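Local structure of epimerase family protein SDR39U1 (Homo sapiens, 4B4O) at residues W103-T107 with W139-L145; I183-F189 with L261-K266; P191-I195 with A287-I291. The protein binds NADPH and is a putative NADP-dependent oxidoreductase of the epimerase/dehydratase branch of the short-chain dehydrogenase/reductase superfamily. The protein carries 3 engineered substitutions. All blocks are in the same frame, centred on the assembly; numbering follows the deposited sequence.

Contact 1. Residues W103-T107 with W139-L145. With NDP (NADPH dihydro-nicotinamide-adenine-dinucleotide phosphate), chain I.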
loop_
_atom_site.group_PDB
_atom_site.type_symbol
_atom_site.label_atom_id
_atom_site.label_comp_id
_atom_site.label_asym_id
_atom_site.label_seq_id
_atom_site.Cartn_x
_atom_site.Cartn_y
_atom_site.Cartn_z
ATOM N N TRP A 103 16.156 3.568 -0.248
ATOM C CA TRP A 103 15.044 4.310 0.414
ATOM C C TRP A 103 13.767 4.118 -0.360
ATOM O O TRP A 103 13.659 4.534 -1.507
ATOM C CB TRP A 103 15.406 5.787 0.498
ATOM C CG TRP A 103 14.327 6.816 0.820
ATOM C CD1 TRP A 103 14.117 8.016 0.172
ATOM C CD2 TRP A 103 13.366 6.840 1.934
ATOM N NE1 TRP A 103 13.117 8.738 0.763
ATOM C CE2 TRP A 103 12.626 8.101 1.815
ATOM C CE3 TRP A 103 13.043 5.977 2.964
ATOM C CZ2 TRP A 103 11.608 8.448 2.687
ATOM C CZ3 TRP A 103 12.019 6.345 3.845
ATOM C CH2 TRP A 103 11.311 7.545 3.699
ATOM N N VAL A 104 12.806 3.446 0.254
ATOM C CA VAL A 104 11.621 2.986 -0.445
ATOM C C VAL A 104 10.361 3.478 0.233
ATOM O O VAL A 104 10.213 3.315 1.437
ATOM C CB VAL A 104 11.600 1.463 -0.474
ATOM C CG1 VAL A 104 10.410 0.978 -1.294
ATOM C CG2 VAL A 104 12.945 0.961 -0.997
ATOM N N LEU A 105 9.458 4.075 -0.545
ATOM C CA LEU A 105 8.179 4.580 -0.030
ATOM C C LEU A 105 7.035 3.832 -0.654
ATOM O O LEU A 105 7.109 3.427 -1.819
ATOM C CB LEU A 105 8.020 6.062 -0.363
ATOM C CG LEU A 105 6.779 6.728 0.224
ATOM C CD1 LEU A 105 6.748 6.584 1.742
ATOM C CD2 LEU A 105 6.767 8.195 -0.159
ATOM N N VAL A 106 5.992 3.600 0.138
ATOM C CA VAL A 106 4.754 3.025 -0.386
ATOM C C VAL A 106 3.750 4.142 -0.482
ATOM O O VAL A 106 3.486 4.836 0.501
ATOM C CB VAL A 106 4.177 1.888 0.499
ATOM C CG1 VAL A 106 2.746 1.562 0.101
ATOM C CG2 VAL A 106 5.024 0.626 0.412
ATOM N N THR A 107 3.209 4.343 -1.680
ATOM C CA THR A 107 2.058 5.235 -1.849
ATOM C C THR A 107 0.958 4.427 -2.558
ATOM O O THR A 107 0.835 3.217 -2.308
ATOM C CB THR A 107 2.454 6.535 -2.557
ATOM O OG1 THR A 107 2.800 6.268 -3.922
ATOM C CG2 THR A 107 3.653 7.169 -1.865
ATOM N N TRP A 139 3.198 13.436 -1.034
ATOM C CA TRP A 139 3.799 12.331 -0.312
ATOM C C TRP A 139 5.099 11.907 -0.949
ATOM O O TRP A 139 6.111 11.760 -0.277
ATOM C CB TRP A 139 2.796 11.189 -0.344
ATOM C CG TRP A 139 2.922 10.082 0.658
ATOM C CD1 TRP A 139 3.911 9.867 1.603
ATOM C CD2 TRP A 139 2.004 8.963 0.800
ATOM N NE1 TRP A 139 3.657 8.712 2.309
ATOM C CE2 TRP A 139 2.524 8.130 1.867
ATOM C CE3 TRP A 139 0.844 8.588 0.168
ATOM C CZ2 TRP A 139 1.895 6.978 2.258
ATOM C CZ3 TRP A 139 0.217 7.416 0.579
ATOM C CH2 TRP A 139 0.729 6.638 1.604
ATOM N N GLU A 140 5.078 11.708 -2.257
ATOM C CA GLU A 140 6.282 11.361 -2.987
ATOM C C GLU A 140 7.275 12.509 -2.944
ATOM O O GLU A 140 8.472 12.292 -2.776
ATOM C CB GLU A 140 5.939 10.940 -4.426
ATOM C CG GLU A 140 5.154 9.630 -4.435
ATOM C CD GLU A 140 4.732 9.119 -5.819
ATOM O OE1 GLU A 140 5.163 9.675 -6.852
ATOM O OE2 GLU A 140 3.959 8.124 -5.846
ATOM N N ALA A 141 6.786 13.738 -3.061
ATOM C CA ALA A 141 7.674 14.904 -2.970
ATOM C C ALA A 141 8.416 14.918 -1.635
ATOM O O ALA A 141 9.581 15.313 -1.560
ATOM C CB ALA A 141 6.885 16.190 -3.135
ATOM N N ALA A 142 7.716 14.527 -0.576
ATOM C CA ALA A 142 8.257 14.553 0.763
ATOM C C ALA A 142 9.417 13.560 0.898
ATOM O O ALA A 142 10.342 13.780 1.678
ATOM C CB ALA A 142 7.152 14.262 1.759
ATOM N N ALA A 143 9.355 12.480 0.133
ATOM C CA ALA A 143 10.382 11.450 0.183
ATOM C C ALA A 143 11.612 11.783 -0.653
ATOM O O ALA A 143 12.647 11.137 -0.495
ATOM C CB ALA A 143 9.801 10.111 -0.273
ATOM N N ARG A 144 11.498 12.736 -1.576
ATOM C CA ARG A 144 12.491 12.857 -2.649
ATOM C C ARG A 144 13.813 13.421 -2.134
ATOM O O ARG A 144 13.863 14.519 -1.633
ATOM C CB ARG A 144 11.954 13.723 -3.797
ATOM C CG ARG A 144 12.872 14.007 -5.033
ATOM C CD ARG A 144 11.964 14.229 -6.215
ATOM N NE ARG A 144 11.149 13.062 -6.581
ATOM C CZ ARG A 144 9.814 13.013 -6.750
ATOM N NH1 ARG A 144 9.037 14.089 -6.640
ATOM N NH2 ARG A 144 9.244 11.833 -7.044
ATOM N N LEU A 145 14.868 12.639 -2.272
ATOM C CA LEU A 145 16.214 13.039 -1.904
ATOM C C LEU A 145 16.888 13.640 -3.125
ATOM O O LEU A 145 16.703 13.153 -4.236
ATOM C CB LEU A 145 17.044 11.838 -1.457
ATOM C CG LEU A 145 16.529 10.920 -0.333
ATOM C CD1 LEU A 145 17.407 9.679 -0.173
ATOM C CD2 LEU A 145 16.461 11.713 0.971
HETATM P PA NDP I . -1.650 0.187 8.689
HETATM O O1A NDP I . -2.740 1.185 9.148
HETATM O O2A NDP I . -1.757 -1.308 9.056
HETATM O O5B NDP I . -0.177 0.567 9.278
HETATM C C5B NDP I . 0.087 1.953 9.475
HETATM C C4B NDP I . 1.127 2.083 10.559
HETATM O O4B NDP I . 1.532 3.450 10.584
HETATM C C3B NDP I . 0.563 1.718 11.935
HETATM O O3B NDP I . 0.998 0.411 12.409
HETATM C C2B NDP I . 1.092 2.809 12.854
HETATM O O2B NDP I . 2.284 2.415 13.516
HETATM C C1B NDP I . 1.476 3.918 11.923
HETATM N N9A NDP I . 0.416 4.923 12.028
HETATM C C8A NDP I . -0.952 4.801 12.046
HETATM N N7A NDP I . -1.517 6.069 12.225
HETATM C C5A NDP I . -0.496 6.961 12.324
HETATM C C6A NDP I . -0.336 8.407 12.501
HETATM N N6A NDP I . -1.401 9.230 12.589
HETATM N N1A NDP I . 0.911 8.920 12.558
HETATM C C2A NDP I . 1.995 8.096 12.472
HETATM N N3A NDP I . 1.934 6.762 12.280
HETATM C C4A NDP I . 0.754 6.192 12.192
HETATM O O3 NDP I . -1.608 0.459 7.094
HETATM P PN NDP I . -1.083 -0.616 6.013
HETATM O O1N NDP I . 0.004 -1.463 6.654
HETATM O O2N NDP I . -2.256 -1.329 5.411
HETATM O O5D NDP I . -0.450 0.362 4.849
HETATM C C5D NDP I . 0.714 1.119 5.255
HETATM C C4D NDP I . 0.966 2.301 4.342
HETATM O O4D NDP I . 0.705 1.822 3.028
HETATM C C3D NDP I . 0.016 3.497 4.550
HETATM O O3D NDP I . 0.742 4.759 4.397
HETATM C C2D NDP I . -1.070 3.298 3.487
HETATM O O2D NDP I . -1.627 4.466 2.871
HETATM C C1D NDP I . -0.300 2.613 2.389
HETATM N N1N NDP I . -1.146 1.799 1.498
HETATM C C2N NDP I . -1.900 0.796 1.970
HETATM C C3N NDP I . -2.684 0.043 1.125
HETATM C C7N NDP I . -3.489 -1.065 1.698
HETATM O O7N NDP I . -3.192 -1.469 2.820
HETATM N N7N NDP I . -4.496 -1.603 1.015
HETATM C C4N NDP I . -2.685 0.276 -0.346
HETATM C C5N NDP I . -1.822 1.378 -0.755
HETATM C C6N NDP I . -1.089 2.083 0.181
HETATM P P2B NDP I . 2.475 2.780 15.121
HETATM O O1X NDP I . 2.836 4.250 15.176
HETATM O O2X NDP I . 1.126 2.463 15.833
HETATM O O3X NDP I . 3.667 1.824 15.378
#

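Contact 2. Residues I183-F189 with L261-K266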
loop_
_atom_site.group_PDB
_atom_site.type_symbol
_atom_site.label_atom_id
_atom_site.label_comp_id
_atom_site.label_asym_id
_atom_site.label_seq_id
_atom_site.Cartn_x
_atom_site.Cartn_y
_atom_site.Cartn_z
ATOM N N ILE A 183 -19.694 -3.901 -5.328
ATOM C CA ILE A 183 -19.825 -2.528 -4.850
ATOM C C ILE A 183 -20.204 -1.627 -6.021
ATOM O O ILE A 183 -19.452 -1.514 -6.974
ATOM C CB ILE A 183 -18.502 -2.013 -4.257
ATOM C CG1 ILE A 183 -17.976 -2.975 -3.188
ATOM C CG2 ILE A 183 -18.688 -0.627 -3.689
ATOM C CD1 ILE A 183 -16.577 -2.630 -2.734
ATOM N N GLY A 184 -21.368 -0.984 -5.957
ATOM C CA GLY A 184 -21.830 -0.136 -7.055
ATOM C C GLY A 184 -22.246 -0.951 -8.278
ATOM O O GLY A 184 -22.939 -1.958 -8.149
ATOM N N SER A 185 -21.791 -0.547 -9.455
ATOM C CA SER A 185 -22.047 -1.308 -10.680
ATOM C C SER A 185 -21.238 -2.600 -10.728
ATOM O O SER A 185 -21.648 -3.559 -11.358
ATOM C CB SER A 185 -21.685 -0.486 -11.920
ATOM O OG SER A 185 -20.287 -0.228 -11.987
ATOM N N GLY A 186 -20.083 -2.602 -10.064
ATOM C CA GLY A 186 -19.166 -3.728 -10.103
ATOM C C GLY A 186 -18.255 -3.700 -11.306
ATOM O O GLY A 186 -17.311 -4.483 -11.397
ATOM N N HIS A 187 -18.515 -2.780 -12.225
ATOM C CA HIS A 187 -17.719 -2.690 -13.449
ATOM C C HIS A 187 -16.373 -2.073 -13.276
ATOM O O HIS A 187 -15.517 -2.255 -14.127
ATOM C CB HIS A 187 -18.502 -1.954 -14.531
ATOM C CG HIS A 187 -19.586 -2.813 -15.140
ATOM N ND1 HIS A 187 -20.892 -2.534 -15.050
ATOM C CD2 HIS A 187 -19.491 -4.026 -15.809
ATOM C CE1 HIS A 187 -21.603 -3.497 -15.674
ATOM N NE2 HIS A 187 -20.739 -4.406 -16.145
ATOM N N GLN A 188 -16.182 -1.354 -12.182
ATOM C CA GLN A 188 -14.948 -0.618 -11.946
ATOM C C GLN A 188 -13.729 -1.536 -11.780
ATOM O O GLN A 188 -13.831 -2.646 -11.275
ATOM C CB GLN A 188 -15.090 0.302 -10.735
ATOM C CG GLN A 188 -15.196 -0.380 -9.371
ATOM C CD GLN A 188 -16.594 -0.824 -8.991
ATOM O OE1 GLN A 188 -17.467 -1.042 -9.846
ATOM N NE2 GLN A 188 -16.800 -0.992 -7.687
ATOM N N PHE A 189 -12.583 -1.079 -12.258
ATOM C CA PHE A 189 -11.358 -1.832 -12.119
ATOM C C PHE A 189 -10.993 -1.970 -10.641
ATOM O O PHE A 189 -11.218 -1.059 -9.818
ATOM C CB PHE A 189 -10.212 -1.201 -12.897
ATOM C CG PHE A 189 -10.385 -1.256 -14.386
ATOM C CD1 PHE A 189 -10.352 -2.473 -15.070
ATOM C CD2 PHE A 189 -10.572 -0.092 -15.114
ATOM C CE1 PHE A 189 -10.518 -2.529 -16.441
ATOM C CE2 PHE A 189 -10.747 -0.144 -16.486
ATOM C CZ PHE A 189 -10.711 -1.361 -17.152
ATOM N N LEU A 261 -13.701 3.090 -3.564
ATOM C CA LEU A 261 -14.500 1.859 -3.544
ATOM C C LEU A 261 -15.370 1.689 -4.803
ATOM O O LEU A 261 -15.479 0.585 -5.340
ATOM C CB LEU A 261 -15.384 1.807 -2.276
ATOM C CG LEU A 261 -14.784 1.424 -0.910
ATOM C CD1 LEU A 261 -13.702 2.434 -0.565
ATOM C CD2 LEU A 261 -15.803 1.398 0.221
ATOM N N LEU A 262 -15.994 2.776 -5.252
ATOM C CA LEU A 262 -16.953 2.744 -6.366
ATOM C C LEU A 262 -16.318 2.908 -7.737
ATOM O O LEU A 262 -16.923 2.567 -8.743
ATOM C CB LEU A 262 -18.002 3.845 -6.193
ATOM C CG LEU A 262 -18.889 3.797 -4.947
ATOM C CD1 LEU A 262 -19.683 5.082 -4.833
ATOM C CD2 LEU A 262 -19.807 2.593 -4.977
ATOM N N GLU A 263 -15.091 3.415 -7.773
ATOM C CA GLU A 263 -14.395 3.629 -9.029
ATOM C C GLU A 263 -13.036 2.961 -9.001
ATOM O O GLU A 263 -12.624 2.412 -7.980
ATOM C CB GLU A 263 -14.246 5.126 -9.301
ATOM C CG GLU A 263 -15.544 5.918 -9.215
ATOM C CD GLU A 263 -15.379 7.360 -9.653
ATOM O OE1 GLU A 263 -14.809 7.582 -10.735
ATOM O OE2 GLU A 263 -15.815 8.267 -8.910
ATOM N N GLY A 264 -12.344 3.002 -10.132
ATOM C CA GLY A 264 -11.079 2.305 -10.279
ATOM C C GLY A 264 -10.216 2.670 -11.471
ATOM O O GLY A 264 -10.658 3.308 -12.412
ATOM N N GLN A 265 -8.960 2.245 -11.383
ATOM C CA GLN A 265 -7.929 2.508 -12.388
ATOM C C GLN A 265 -7.448 1.167 -12.909
ATOM O O GLN A 265 -7.141 0.262 -12.108
ATOM C CB GLN A 265 -6.681 3.158 -11.764
ATOM C CG GLN A 265 -6.872 4.312 -10.800
ATOM C CD GLN A 265 -7.266 3.921 -9.396
ATOM O OE1 GLN A 265 -7.412 2.751 -9.072
ATOM N NE2 GLN A 265 -7.418 4.933 -8.535
ATOM N N LYS A 266 -7.301 1.035 -14.220
ATOM C CA LYS A 266 -6.625 -0.139 -14.768
ATOM C C LYS A 266 -5.121 0.129 -14.735
ATOM O O LYS A 266 -4.621 1.003 -15.443
ATOM C CB LYS A 266 -7.135 -0.414 -16.178
ATOM C CG LYS A 266 -6.350 -1.429 -17.002
ATOM C CD LYS A 266 -6.247 -2.817 -16.376
ATOM C CE LYS A 266 -5.647 -3.855 -17.362
ATOM N NZ LYS A 266 -6.051 -3.791 -18.820
HETATM O O HOH W 1 -19.794 1.371 -9.479
HETATM O O HOH W 2 -13.039 1.695 -13.466
#

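Contact 3. Residues P191-I195 with A287-I291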
loop_
_atom_site.group_PDB
_atom_site.type_symbol
_atom_site.label_atom_id
_atom_site.label_comp_id
_atom_site.label_asym_id
_atom_site.label_seq_id
_atom_site.Cartn_x
_atom_site.Cartn_y
_atom_site.Cartn_z
ATOM N N PRO A 191 -7.722 -2.700 -8.823
ATOM C CA PRO A 191 -6.274 -2.923 -8.702
ATOM C C PRO A 191 -5.974 -3.527 -7.337
ATOM O O PRO A 191 -6.358 -2.943 -6.318
ATOM C CB PRO A 191 -5.675 -1.510 -8.806
ATOM C CG PRO A 191 -6.751 -0.601 -8.364
ATOM C CD PRO A 191 -8.065 -1.276 -8.704
ATOM N N TRP A 192 -5.316 -4.678 -7.327
ATOM C CA TRP A 192 -5.088 -5.394 -6.094
ATOM C C TRP A 192 -3.735 -6.027 -6.131
ATOM O O TRP A 192 -3.142 -6.179 -7.205
ATOM C CB TRP A 192 -6.164 -6.459 -5.933
ATOM C CG TRP A 192 -6.064 -7.518 -6.988
ATOM C CD1 TRP A 192 -6.647 -7.529 -8.230
ATOM C CD2 TRP A 192 -5.263 -8.744 -6.926
ATOM N NE1 TRP A 192 -6.286 -8.640 -8.913
ATOM C CE2 TRP A 192 -5.457 -9.411 -8.194
ATOM C CE3 TRP A 192 -4.429 -9.325 -5.966
ATOM C CZ2 TRP A 192 -4.840 -10.602 -8.492
ATOM C CZ3 TRP A 192 -3.806 -10.525 -6.273
ATOM C CH2 TRP A 192 -4.017 -11.154 -7.514
ATOM N N ILE A 193 -3.246 -6.432 -4.965
ATOM C CA ILE A 193 -2.026 -7.231 -4.854
ATOM C C ILE A 193 -2.113 -8.083 -3.593
ATOM O O ILE A 193 -2.687 -7.664 -2.583
ATOM C CB ILE A 193 -0.761 -6.345 -4.797
ATOM C CG1 ILE A 193 0.508 -7.187 -4.942
ATOM C CG2 ILE A 193 -0.693 -5.505 -3.506
ATOM C CD1 ILE A 193 1.748 -6.345 -5.188
ATOM N N HIS A 194 -1.581 -9.297 -3.660
ATOM C CA HIS A 194 -1.498 -10.141 -2.489
ATOM C C HIS A 194 -0.421 -9.589 -1.595
ATOM O O HIS A 194 0.626 -9.157 -2.063
ATOM C CB HIS A 194 -1.198 -11.571 -2.871
ATOM C CG HIS A 194 -1.318 -12.537 -1.723
ATOM N ND1 HIS A 194 -0.339 -12.707 -0.814
ATOM C CD2 HIS A 194 -2.356 -13.377 -1.339
ATOM C CE1 HIS A 194 -0.721 -13.627 0.083
ATOM N NE2 HIS A 194 -1.956 -14.032 -0.236
ATOM N N ILE A 195 -0.684 -9.584 -0.294
ATOM C CA ILE A 195 0.259 -9.020 0.654
ATOM C C ILE A 195 1.645 -9.619 0.500
ATOM O O ILE A 195 2.628 -8.927 0.670
ATOM C CB ILE A 195 -0.187 -9.183 2.132
ATOM C CG1 ILE A 195 0.820 -8.443 3.036
ATOM C CG2 ILE A 195 -0.289 -10.673 2.507
ATOM C CD1 ILE A 195 0.248 -7.563 4.091
ATOM N N ALA A 287 -4.754 -16.038 -5.408
ATOM C CA ALA A 287 -4.559 -15.155 -4.272
ATOM C C ALA A 287 -5.650 -15.352 -3.225
ATOM O O ALA A 287 -5.350 -15.530 -2.040
ATOM C CB ALA A 287 -4.498 -13.710 -4.723
ATOM N N LEU A 288 -6.908 -15.335 -3.653
ATOM C CA LEU A 288 -8.034 -15.456 -2.717
ATOM C C LEU A 288 -8.141 -16.853 -2.121
ATOM O O LEU A 288 -8.549 -17.017 -0.982
ATOM C CB LEU A 288 -9.343 -15.008 -3.370
ATOM C CG LEU A 288 -9.343 -13.510 -3.758
ATOM C CD1 LEU A 288 -10.690 -13.102 -4.347
ATOM C CD2 LEU A 288 -9.016 -12.592 -2.602
ATOM N N LYS A 289 -7.712 -17.847 -2.881
ATOM C CA LYS A 289 -7.638 -19.230 -2.403
ATOM C C LYS A 289 -6.626 -19.383 -1.238
ATOM O O LYS A 289 -6.922 -20.068 -0.260
ATOM C CB LYS A 289 -7.303 -20.168 -3.570
ATOM C CG LYS A 289 -7.171 -21.649 -3.244
ATOM C CD LYS A 289 -7.136 -22.479 -4.533
ATOM C CE LYS A 289 -6.277 -23.750 -4.460
ATOM N NZ LYS A 289 -6.809 -24.838 -3.604
ATOM N N GLU A 290 -5.462 -18.735 -1.332
ATOM C CA GLU A 290 -4.503 -18.709 -0.226
ATOM C C GLU A 290 -5.126 -18.099 1.028
ATOM O O GLU A 290 -5.028 -18.653 2.122
ATOM C CB GLU A 290 -3.252 -17.905 -0.616
ATOM C CG GLU A 290 -2.073 -17.994 0.360
ATOM C CD GLU A 290 -2.204 -17.120 1.623
ATOM O OE1 GLU A 290 -2.783 -16.009 1.572
ATOM O OE2 GLU A 290 -1.672 -17.546 2.683
ATOM N N ILE A 291 -5.762 -16.949 0.860
ATOM C CA ILE A 291 -6.399 -16.254 1.968
ATOM C C ILE A 291 -7.502 -17.098 2.598
ATOM O O ILE A 291 -7.593 -17.197 3.808
ATOM C CB ILE A 291 -6.970 -14.890 1.521
ATOM C CG1 ILE A 291 -5.830 -13.912 1.210
ATOM C CG2 ILE A 291 -7.903 -14.301 2.566
ATOM C CD1 ILE A 291 -6.317 -12.644 0.524
#

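Contact 1. Residues W103-T107 with W139-L145
Thr107 and Trp139 form one tightly packed end of this contact. CG2 of Thr107 lies over the indole face, 3.9 Å from the centroid of the six-membered ring of Trp139, a CH-pi contact. The carbonyl O of Val106 rests on the same face, also offset toward the rim, 3.2 Å from CZ2 of Trp139. With Thr107 chi1 at 69°, its hydroxyl is turned from the indole toward the next helical residue, and OG1 donates to the anti lone pair of Glu140 OE2 over 2.9 Å. That carboxylate oxygen has a second partner in the salt bridge to Arg156, which probably favours the charged form of Glu140. Strand 102-108 and helix 131-143 belong to the Rossmann fold of the family, and the helix lies against the parallel sheet with the two short axes nearly antiparallel, at 171°. The edge of Trp139 faces the NADPH ribose, its CH2 lying 3.4 Å from O3D of the cofactor, while Val106 CG1 approaches O4D of the same sugar. Midway, CD2 of Leu105 fits between the indole of Trp139 and the methyl of Ala143, 3.6 Å from Ala143 CB. The Trp103 end is packed as well: its indole lies against the Ala143 methyl, and CD1 and CG of Leu145 both lie against CD1 of Trp103, the closer pair, CD1 to CD1, at 3.7 Å. Trp103 NE1 donates to Ala143 O over 2.7 Å, in the indole plane and on a carbonyl lone pair, with a 162° angle at hydrogen. The loose side is the outer face of the helix and the turn after it, where Ala141 and Arg144 are exposed and point away from the strand.

Contact 2. Residues I183-F189 with L261-K266
A type II' beta turn from Ile183 to Gly186, in the loop between helix 166-176 and strand 192-194, packs on the C-terminal end of helix 255-262 and the chain leaving it. Ile183 sets CG2 3.6 Å from CD2 of Leu262, the two side chains meeting at about a right angle, and Gly184 lies beside the same leucine methyl. Gln188 carries the polar centre. Its CG sits between the backbone N and the carbonyl carbon (chi1 69°), and the bend at chi2 folds the amide back over the turn. NE2 then donates twice: to Ile183 O within its own loop at 2.8 Å, nearly in the amide plane, and across the contact to Leu261 O at 3.1 Å. The second bond is less straight, 142° at hydrogen, yet meets a lone pair in the carbonyl plane. One amide group thus ties the turn to a carbonyl near the helix end. A water accepts from Ser185 N and donates to Leu262 O, while a second water links Phe189 N to Gly264 O in the same way. At the far end the Phe189 ring lies against Lys266, whose CB sits 3.5 Å from the ring centroid and over the centre of one face. Gly264 CA makes a CA-H...O contact of 3.4 Å with Phe189 O, a close approach of the two backbones. Helix 246-253 lies alongside, with Val249 touching both Ile183 and Leu261, while Asn225, at the start of helix 225-236, accepts from the backbone N of Ile183.

Contact 3. Residues P191-I195 with A287-I291
His194 NE2 donates to Glu290 OE1 over 2.8 Å, with an angle of 155° at hydrogen. The oxygen lies in the imidazole plane at the ring edge, but the nitrogen meets it from above the carboxylate plane; the two flat groups stand 82° apart. Glu290 reaches the ring because its chain bends at chi2, folding the carboxylate back toward the imidazole. The other ring nitrogen, ND1, caps the backbone N of Gly196, which makes His194 the side-chain N-cap of helix 195-207. With both nitrogens engaged the ring is held against rotation, and the carboxylate would be expected to polarise it. Phe281 meets the imidazole too, and CG1 of Ile291 lies 4.1 Å from NE2 of His194. The apolar part is small: Trp192 brings CZ3 to within 3.6 Å of Ala287 CB, while its NE1 bonds to Ser221 OG. Strand 192-194 and the short axis of helix 284-293 are inclined at 49°. The arrangement is a buried histidine-carboxylate pair joined to an N-cap, by which a C-terminal helix packs on the parallel sheet of a Rossmann-fold domain.

Contacts 1 and 3 are buried and reach the same parallel sheet, on opposite sides of the chain's centre, with centres about 25 Å apart. Contact 2 is only partly buried and joins loops to a helix end. Its chemistry fits that place: backbone carbonyls and bridging waters do much of the work, whereas contact 1 combines indole and aliphatic packing with two hydrogen bonds and meets the cofactor at one end, and contact 3 relies on a histidine-carboxylate pair. Contacts 2 and 3 both bring the chain around strand 192-194 against the C-terminal region. They touch where Gln265 OE1 packs 3.5 Å from Pro191 CG, and their segments alternate along the sequence, while contact 1 closes before either opens.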